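Local atomic coordinates of AvGluR1 ligand binding domain (Adineta vaga, PDB entry 4IO5), a protein that probably works as a glutamate-gated ion channel, this piece being its extracellular two-lobed ligand-binding domain, here holding alanine in the cleft. Residues D80-D85 with G208-K213; T87-R92 with G138-D143; Q163-S168 with S177-G182. All coordinates share one frame; numbering follows the deposited sequence.

Interaction 1: residues D80-D85 with G208-K213. With ALA (alanine), chain C.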
loop_
_atom_site.group_PDB
_atom_site.type_symbol
_atom_site.label_atom_id
_atom_site.label_comp_id
_atom_site.label_asym_id
_atom_site.label_seq_id
_atom_site.Cartn_x
_atom_site.Cartn_y
_atom_site.Cartn_z
ATOM N N ASP A 80 -4.082 20.936 10.019
ATOM C CA ASP A 80 -3.238 20.009 10.750
ATOM C C ASP A 80 -3.016 18.674 10.039
ATOM O O ASP A 80 -1.913 18.147 10.100
ATOM C CB ASP A 80 -3.801 19.764 12.141
ATOM C CG ASP A 80 -3.874 21.046 12.926
ATOM O OD1 ASP A 80 -2.847 21.749 12.944
ATOM O OD2 ASP A 80 -4.957 21.391 13.423
ATOM N N ILE A 81 -4.075 18.113 9.455
ATOM C CA ILE A 81 -3.969 16.935 8.605
ATOM C C ILE A 81 -4.898 17.158 7.394
ATOM O O ILE A 81 -5.782 18.030 7.413
ATOM C CB ILE A 81 -4.316 15.609 9.328
ATOM C CG1 ILE A 81 -5.772 15.595 9.784
ATOM C CG2 ILE A 81 -3.347 15.332 10.462
ATOM C CD1 ILE A 81 -6.255 14.301 10.396
ATOM N N ALA A 82 -4.684 16.401 6.321
ATOM C CA ALA A 82 -5.628 16.380 5.216
ATOM C C ALA A 82 -5.963 14.936 4.847
ATOM O O ALA A 82 -5.081 14.084 4.707
ATOM C CB ALA A 82 -5.085 17.157 4.008
ATOM N N ILE A 83 -7.252 14.659 4.724
ATOM C CA ILE A 83 -7.729 13.319 4.443
ATOM C C ILE A 83 -8.508 13.312 3.136
ATOM O O ILE A 83 -9.448 14.090 2.949
ATOM C CB ILE A 83 -8.615 12.780 5.543
ATOM C CG1 ILE A 83 -7.863 12.846 6.884
ATOM C CG2 ILE A 83 -8.966 11.364 5.245
ATOM C CD1 ILE A 83 -8.696 12.446 8.071
ATOM N N GLY A 84 -8.119 12.425 2.228
ATOM C CA GLY A 84 -8.858 12.273 1.000
ATOM C C GLY A 84 -8.222 11.237 0.108
ATOM O O GLY A 84 -7.397 10.408 0.552
ATOM N N ASP A 85 -8.602 11.290 -1.160
ATOM C CA ASP A 85 -8.000 10.448 -2.197
ATOM C C ASP A 85 -6.718 11.112 -2.658
ATOM O O ASP A 85 -6.610 11.558 -3.808
ATOM C CB ASP A 85 -8.971 10.190 -3.377
ATOM C CG ASP A 85 -9.640 11.448 -3.917
ATOM O OD1 ASP A 85 -9.691 12.481 -3.206
ATOM O OD2 ASP A 85 -10.200 11.363 -5.043
ATOM N N GLY A 208 -2.673 8.282 1.308
ATOM C CA GLY A 208 -2.283 8.458 2.687
ATOM C C GLY A 208 -2.863 9.748 3.242
ATOM O O GLY A 208 -3.174 10.679 2.493
ATOM N N ILE A 209 -3.031 9.805 4.562
ATOM C CA ILE A 209 -3.397 11.063 5.230
ATOM C C ILE A 209 -2.160 11.944 5.339
ATOM O O ILE A 209 -1.086 11.501 5.740
ATOM C CB ILE A 209 -3.998 10.751 6.656
ATOM C CG1 ILE A 209 -5.294 9.956 6.483
ATOM C CG2 ILE A 209 -4.196 12.028 7.469
ATOM C CD1 ILE A 209 -5.906 9.527 7.847
ATOM N N VAL A 210 -2.309 13.202 4.901
ATOM C CA VAL A 210 -1.217 14.156 4.889
ATOM C C VAL A 210 -1.057 14.718 6.297
ATOM O O VAL A 210 -2.032 15.134 6.915
ATOM C CB VAL A 210 -1.503 15.329 3.954
ATOM C CG1 VAL A 210 -0.294 16.271 3.864
ATOM C CG2 VAL A 210 -1.860 14.834 2.578
ATOM N N THR A 211 0.170 14.732 6.783
ATOM C CA THR A 211 0.473 15.325 8.071
ATOM C C THR A 211 1.713 16.214 7.930
ATOM O O THR A 211 2.436 16.134 6.956
ATOM C CB THR A 211 0.738 14.268 9.140
ATOM O OG1 THR A 211 2.050 13.719 9.006
ATOM C CG2 THR A 211 -0.250 13.127 9.071
ATOM N N PRO A 212 1.995 17.039 8.940
ATOM C CA PRO A 212 3.275 17.724 8.897
ATOM C C PRO A 212 4.452 16.756 8.989
ATOM O O PRO A 212 4.340 15.682 9.565
ATOM C CB PRO A 212 3.228 18.601 10.153
ATOM C CG PRO A 212 1.766 18.781 10.419
ATOM C CD PRO A 212 1.172 17.486 10.084
ATOM N N LYS A 213 5.602 17.157 8.457
ATOM C CA LYS A 213 6.808 16.395 8.716
ATOM C C LYS A 213 7.161 16.364 10.196
ATOM O O LYS A 213 6.918 17.317 10.915
ATOM C CB LYS A 213 7.979 16.937 7.903
ATOM C CG LYS A 213 7.765 16.794 6.396
ATOM C CD LYS A 213 9.051 17.121 5.628
ATOM C CE LYS A 213 9.364 18.585 5.737
ATOM N NZ LYS A 213 10.523 18.916 4.873
HETATM N N ALA C . -5.215 11.113 -6.178
HETATM C CA ALA C . -4.833 12.203 -7.082
HETATM C C ALA C . -3.771 13.071 -6.467
HETATM O O ALA C . -3.520 12.953 -5.241
HETATM C CB ALA C . -6.053 13.030 -7.441
HETATM O OXT ALA C . -3.144 13.897 -7.145
HETATM O O HOH W 1 -6.008 10.686 2.879
#
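A82 O is met by two backbone groups of the facing chain: V210 N donates to it over 2.9 Å and I209 CA adds a longer CA-H...O contact. The return bond, from A82 N to V210 O, closes an antiparallel hydrogen-bonded pair, a single bridge that brings the short strand 81-82 against the end of strand 200-211 in the periplasmic-binding-protein fold of ionotropic glutamate receptor ligand-binding domains. V210 O in turn takes a CA-H...O contact from I81 CA at 3.1 Å, so each carbonyl of the pair meets an N-H and a CA-H of the facing chain. Strand 81-82 also bonds through its backbone to R11 and G13 of strand 9-14, and the bridge thus adds a further chain beside that parallel sheet.

The side chains of I81, I83 and I209 gather on one face. I83 and I209 lie side by side and point the same way, with I83 CG1 3.8 Å from I209 CG2 and the two CD1 methyls 4.0 Å apart; both residues carry CG1 beside the backbone N (chi1 -55° and -64°), which sets the two branches alongside each other. I209 continues onto L48 of helix 40-52 and onto L221 and I225 of helix 218-230. Shortening I209 to an alanine removes both branches, and is likely to cost I83 its CG1 contact and open a gap where those three residues now touch the side chain. On the other face A82 CB meets V210 CB.

Toward the cleft the strands part, and water 1 accepts from G84 N and gives a weak bond to G208 O. One residue further, the D85 carbonyl oxygen accepts from the amino nitrogen of the bound alanine, D85 O to ALA N measuring 2.8 Å.

Interaction 2: residues T87-R92 with G138-D143. With ALA (alanine), chain C.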
loop_
_atom_site.group_PDB
_atom_site.type_symbol
_atom_site.label_atom_id
_atom_site.label_comp_id
_atom_site.label_asym_id
_atom_site.label_seq_id
_atom_site.Cartn_x
_atom_site.Cartn_y
_atom_site.Cartn_z
ATOM N N THR A 87 -2.819 10.969 -3.357
ATOM C CA THR A 87 -1.740 10.063 -3.716
ATOM C C THR A 87 -0.434 10.426 -3.019
ATOM O O THR A 87 -0.016 11.570 -3.001
ATOM C CB THR A 87 -1.559 10.015 -5.231
ATOM O OG1 THR A 87 -2.808 9.654 -5.840
ATOM C CG2 THR A 87 -0.517 8.999 -5.623
ATOM N N VAL A 88 0.249 9.401 -2.502
ATOM C CA VAL A 88 1.549 9.588 -1.881
ATOM C C VAL A 88 2.574 9.636 -3.003
ATOM O O VAL A 88 2.732 8.666 -3.754
ATOM C CB VAL A 88 1.857 8.439 -0.888
ATOM C CG1 VAL A 88 3.231 8.668 -0.223
ATOM C CG2 VAL A 88 0.771 8.316 0.151
ATOM N N THR A 89 3.291 10.744 -3.136
ATOM C CA THR A 89 4.296 10.869 -4.177
ATOM C C THR A 89 5.623 11.341 -3.585
ATOM O O THR A 89 5.656 11.949 -2.529
ATOM C CB THR A 89 3.865 11.880 -5.268
ATOM O OG1 THR A 89 3.970 13.209 -4.748
ATOM C CG2 THR A 89 2.402 11.592 -5.746
ATOM N N SER A 90 6.711 11.067 -4.282
ATOM C CA SER A 90 8.040 11.468 -3.818
ATOM C C SER A 90 8.156 12.984 -3.683
ATOM O O SER A 90 8.689 13.499 -2.706
ATOM C CB SER A 90 9.086 10.936 -4.794
ATOM O OG SER A 90 10.397 11.095 -4.283
ATOM N N ALA A 91 7.648 13.705 -4.677
ATOM C CA ALA A 91 7.670 15.160 -4.629
ATOM C C ALA A 91 6.879 15.716 -3.427
ATOM O O ALA A 91 7.332 16.679 -2.760
ATOM C CB ALA A 91 7.136 15.711 -5.914
ATOM N N ARG A 92 5.725 15.119 -3.106
ATOM C CA ARG A 92 4.956 15.623 -1.975
ATOM C C ARG A 92 5.630 15.263 -0.648
ATOM O O ARG A 92 5.615 16.034 0.299
ATOM C CB ARG A 92 3.523 15.102 -2.019
ATOM C CG ARG A 92 2.713 15.671 -3.133
ATOM C CD ARG A 92 1.429 14.841 -3.386
ATOM N NE ARG A 92 0.699 15.425 -4.500
ATOM C CZ ARG A 92 -0.455 14.964 -4.942
ATOM N NH1 ARG A 92 -0.998 13.896 -4.387
ATOM N NH2 ARG A 92 -1.062 15.574 -5.948
ATOM N N GLY A 138 -1.819 19.662 -11.148
ATOM C CA GLY A 138 -1.654 19.471 -9.699
ATOM C C GLY A 138 -2.159 18.136 -9.210
ATOM O O GLY A 138 -2.561 18.012 -8.066
ATOM N N THR A 139 -2.186 17.135 -10.086
ATOM C CA THR A 139 -2.511 15.785 -9.695
ATOM C C THR A 139 -1.341 14.862 -10.027
ATOM O O THR A 139 -0.445 15.211 -10.836
ATOM C CB THR A 139 -3.749 15.202 -10.408
ATOM O OG1 THR A 139 -3.506 15.113 -11.824
ATOM C CG2 THR A 139 -4.980 16.034 -10.172
ATOM N N ALA A 140 -1.386 13.671 -9.442
ATOM C CA ALA A 140 -0.364 12.663 -9.742
ATOM C C ALA A 140 -0.377 12.293 -11.220
ATOM O O ALA A 140 0.657 11.938 -11.777
ATOM C CB ALA A 140 -0.552 11.414 -8.867
ATOM N N GLY A 141 -1.540 12.370 -11.850
ATOM C CA GLY A 141 -1.657 12.103 -13.271
ATOM C C GLY A 141 -0.791 13.033 -14.096
ATOM O O GLY A 141 -0.240 12.625 -15.122
ATOM N N GLU A 142 -0.695 14.291 -13.677
ATOM C CA GLU A 142 0.167 15.229 -14.359
ATOM C C GLU A 142 1.633 14.790 -14.244
ATOM O O GLU A 142 2.397 14.851 -15.211
ATOM C CB GLU A 142 -0.006 16.655 -13.832
ATOM C CG GLU A 142 0.984 17.619 -14.452
ATOM C CD GLU A 142 0.912 19.053 -13.924
ATOM O OE1 GLU A 142 0.515 19.286 -12.770
ATOM O OE2 GLU A 142 1.309 19.980 -14.664
ATOM N N ASP A 143 2.054 14.369 -13.049
ATOM C CA ASP A 143 3.422 13.915 -12.916
ATOM C C ASP A 143 3.704 12.685 -13.769
ATOM O O ASP A 143 4.794 12.555 -14.349
ATOM C CB ASP A 143 3.755 13.673 -11.466
ATOM C CG ASP A 143 4.063 14.971 -10.757
ATOM O OD1 ASP A 143 5.252 15.354 -10.678
ATOM O OD2 ASP A 143 3.100 15.634 -10.343
HETATM N N ALA C . -5.215 11.113 -6.178
HETATM C CA ALA C . -4.833 12.203 -7.082
HETATM C C ALA C . -3.771 13.071 -6.467
HETATM O O ALA C . -3.520 12.953 -5.241
HETATM C CB ALA C . -6.053 13.030 -7.441
HETATM O OXT ALA C . -3.144 13.897 -7.145
HETATM O O HOH W 2 0.923 16.260 -8.234
#
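R92 and A140 meet across the ligand cleft by holding the same carboxylate of the bound alanine. From R92 CB the chain turns with CG beside the backbone N (chi1 -69°) and then runs extended through CD to NE; Y67, T68 and V71 of helix 67-75 and F98 of strand 97-98 pack on this side chain. At the tip NH1 donates to ALA O at 2.8 Å, almost straight at 176°, and also to T87 O, on a lone pair in that carbonyl's plane, though T87 O is tilted from the guanidinium plane. NH2 donates to ALA OXT at 2.9 Å and lies 3.6 Å from G138 O; a weak bond to water 2 leads on to D143 OD2. The carboxylate thus meets the guanidinium edge-on, the paired grip characteristic of glutamate receptor binding domains.

T87 N donates to ALA O and A140 N to ALA OXT, so each carboxylate oxygen has two donors. A140 N lies in the first turn of helix 140-148, whose N-terminus would probably favour the charge. T87 OG1 accepts from ALA N at 2.8 Å, while its CG2, anti to the backbone N, rests 4.0 Å from A140 CB.

T89 N-caps helix 90-93 and T139 stands at the N-cap of helix 140-148, so the two helix starts come close, T89 CG2 lying 4.3 Å from A140 CB, with strand 200-211 packed against T87.

Interaction 3: residues Q163-S168 with S177-G182. With ALA (alanine), chain C.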
loop_
_atom_site.group_PDB
_atom_site.type_symbol
_atom_site.label_atom_id
_atom_site.label_comp_id
_atom_site.label_asym_id
_atom_site.label_seq_id
_atom_site.Cartn_x
_atom_site.Cartn_y
_atom_site.Cartn_z
ATOM N N GLN A 163 -14.841 18.172 -13.236
ATOM C CA GLN A 163 -15.968 18.617 -14.047
ATOM C C GLN A 163 -15.507 19.044 -15.448
ATOM O O GLN A 163 -16.144 18.698 -16.439
ATOM C CB GLN A 163 -16.708 19.754 -13.356
ATOM C CG GLN A 163 -18.066 20.034 -13.982
ATOM C CD GLN A 163 -19.012 18.875 -13.802
ATOM O OE1 GLN A 163 -19.247 18.425 -12.678
ATOM N NE2 GLN A 163 -19.538 18.363 -14.902
ATOM N N GLU A 164 -14.382 19.772 -15.532
ATOM C CA GLU A 164 -13.841 20.198 -16.823
ATOM C C GLU A 164 -13.384 18.982 -17.615
ATOM O O GLU A 164 -13.468 18.939 -18.839
ATOM C CB GLU A 164 -12.660 21.202 -16.645
ATOM C CG GLU A 164 -12.769 22.459 -17.531
ATOM C CD GLU A 164 -11.472 23.286 -17.696
ATOM O OE1 GLU A 164 -10.500 23.096 -16.945
ATOM O OE2 GLU A 164 -11.427 24.142 -18.613
ATOM N N MET A 165 -12.873 17.974 -16.909
ATOM C CA MET A 165 -12.475 16.736 -17.566
ATOM C C MET A 165 -13.681 16.063 -18.216
ATOM O O MET A 165 -13.632 15.742 -19.411
ATOM C CB MET A 165 -11.813 15.789 -16.548
ATOM C CG MET A 165 -11.283 14.476 -17.103
ATOM S SD MET A 165 -10.453 13.451 -15.826
ATOM C CE MET A 165 -11.773 13.146 -14.658
ATOM N N TYR A 166 -14.742 15.849 -17.444
ATOM C CA TYR A 166 -15.925 15.157 -17.967
ATOM C C TYR A 166 -16.509 15.944 -19.144
ATOM O O TYR A 166 -16.812 15.376 -20.192
ATOM C CB TYR A 166 -16.996 14.970 -16.893
ATOM C CG TYR A 166 -16.514 14.267 -15.640
ATOM C CD1 TYR A 166 -15.726 13.125 -15.724
ATOM C CD2 TYR A 166 -16.851 14.739 -14.402
ATOM C CE1 TYR A 166 -15.273 12.488 -14.593
ATOM C CE2 TYR A 166 -16.403 14.119 -13.263
ATOM C CZ TYR A 166 -15.613 12.993 -13.362
ATOM O OH TYR A 166 -15.181 12.390 -12.190
ATOM N N ASP A 167 -16.709 17.237 -18.929
ATOM C CA ASP A 167 -17.269 18.106 -19.964
ATOM C C ASP A 167 -16.464 18.069 -21.257
ATOM O O ASP A 167 -17.033 18.062 -22.357
ATOM C CB ASP A 167 -17.367 19.547 -19.465
ATOM C CG ASP A 167 -18.335 19.713 -18.316
ATOM O OD1 ASP A 167 -19.123 18.785 -18.049
ATOM O OD2 ASP A 167 -18.321 20.788 -17.673
ATOM N N SER A 168 -15.137 18.052 -21.156
ATOM C CA SER A 168 -14.315 18.160 -22.343
ATOM C C SER A 168 -14.320 16.860 -23.128
ATOM O O SER A 168 -14.231 16.854 -24.366
ATOM C CB SER A 168 -12.869 18.535 -21.973
ATOM O OG SER A 168 -12.845 19.743 -21.248
ATOM N N SER A 177 -8.440 11.150 -20.762
ATOM C CA SER A 177 -7.729 11.680 -19.594
ATOM C C SER A 177 -7.315 10.503 -18.699
ATOM O O SER A 177 -7.524 9.331 -19.055
ATOM C CB SER A 177 -8.585 12.679 -18.829
ATOM O OG SER A 177 -7.823 13.386 -17.855
ATOM N N PHE A 178 -6.689 10.807 -17.560
ATOM C CA PHE A 178 -6.292 9.785 -16.581
ATOM C C PHE A 178 -7.079 9.999 -15.294
ATOM O O PHE A 178 -7.357 11.130 -14.892
ATOM C CB PHE A 178 -4.805 9.908 -16.184
ATOM C CG PHE A 178 -3.817 9.795 -17.328
ATOM C CD1 PHE A 178 -4.120 9.116 -18.482
ATOM C CD2 PHE A 178 -2.551 10.353 -17.204
ATOM C CE1 PHE A 178 -3.187 9.011 -19.517
ATOM C CE2 PHE A 178 -1.623 10.253 -18.213
ATOM C CZ PHE A 178 -1.928 9.572 -19.370
ATOM N N MET A 179 -7.365 8.919 -14.594
ATOM C CA MET A 179 -8.163 9.031 -13.393
ATOM C C MET A 179 -7.857 7.866 -12.466
ATOM O O MET A 179 -7.708 6.729 -12.917
ATOM C CB MET A 179 -9.646 9.035 -13.721
ATOM C CG MET A 179 -10.532 9.454 -12.609
ATOM S SD MET A 179 -12.242 9.766 -13.199
ATOM C CE MET A 179 -12.954 10.131 -11.627
ATOM N N ASP A 180 -7.781 8.152 -11.167
ATOM C CA ASP A 180 -7.664 7.093 -10.168
ATOM C C ASP A 180 -8.788 6.089 -10.337
ATOM O O ASP A 180 -9.925 6.458 -10.601
ATOM C CB ASP A 180 -7.768 7.635 -8.736
ATOM C CG ASP A 180 -6.626 8.529 -8.322
ATOM O OD1 ASP A 180 -5.471 8.414 -8.842
ATOM O OD2 ASP A 180 -6.896 9.367 -7.417
ATOM N N ILE A 181 -8.472 4.820 -10.127
ATOM C CA ILE A 181 -9.390 3.742 -10.449
ATOM C C ILE A 181 -10.659 3.705 -9.589
ATOM O O ILE A 181 -11.752 3.374 -10.108
ATOM C CB ILE A 181 -8.648 2.392 -10.341
ATOM C CG1 ILE A 181 -9.500 1.254 -10.886
ATOM C CG2 ILE A 181 -8.199 2.145 -8.911
ATOM C CD1 ILE A 181 -8.727 -0.060 -10.981
ATOM N N GLY A 182 -10.546 4.010 -8.297
ATOM C CA GLY A 182 -11.709 3.902 -7.415
ATOM C C GLY A 182 -12.776 4.898 -7.824
ATOM O O GLY A 182 -13.941 4.545 -8.062
HETATM N N ALA C . -5.215 11.113 -6.178
HETATM C CA ALA C . -4.833 12.203 -7.082
HETATM C C ALA C . -3.771 13.071 -6.467
HETATM O O ALA C . -3.520 12.953 -5.241
HETATM C CB ALA C . -6.053 13.030 -7.441
HETATM O OXT ALA C . -3.144 13.897 -7.145
#
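The Y166 ring meets M179 at its edge, where M179 CE lies near the ring plane and 3.2 Å from Y166 OH; the ring of Y192 also meets Y166, with the planes inclined at about 30°. The two side chains Y166 and M179 cross at about a right angle, with the methyl against the phenol oxygen. This is helix-on-sheet packing in one lobe of the two-lobed periplasmic-binding-protein fold: helix 162-170 lies over strand 176-180, the axes of the short segments 10.2 Å apart at an angle of 133°.

The M165 side chain lies between the helix and the strand. With CG anti to the backbone N (chi1 -177°) it reaches straight toward the strand and then bends at chi3, which turns CE to M179 SD at 3.7 Å, the two methionines crossing obliquely. L110 of strand 103-112, R136 of strand 133-136 and L159 of strand 157-159 also pack on the M165 side chain. M179, extended beyond CG, brings its sulfur to M165 CE and its methyl to Y166 OH.

The strand leads into the ligand site: D180, at the N-cap position of helix 181-190, accepts from the amino group of the bound alanine, D180 OD2 to ALA N being 2.7 Å, while N105 holds its other oxygen. At the far end S177 OG, bonded to G134 O, approaches M165 SD to 3.3 Å.

How the interactions relate
All three contacts are buried; interactions 1 and 3 each reach the bound alanine from one segment, interaction 2 from both, and their chemistry differs. Interaction 1 is a backbone bridge with aliphatic packing, and interaction 3 joins a helix to a strand through sulfur and aromatic side chains; their centres lie about 23 Å apart, on opposite sides of the chain's centre. Neither interaction 2 nor interaction 3 has a direct hydrogen bond across its segments; in interaction 2 both sides bind the ligand carboxylate. The amino group is shared by D85 of interaction 1, T87 of interaction 2 and D180 of interaction 3. Interactions 2 and 3 are both nested within the chain loop that interaction 1 closes.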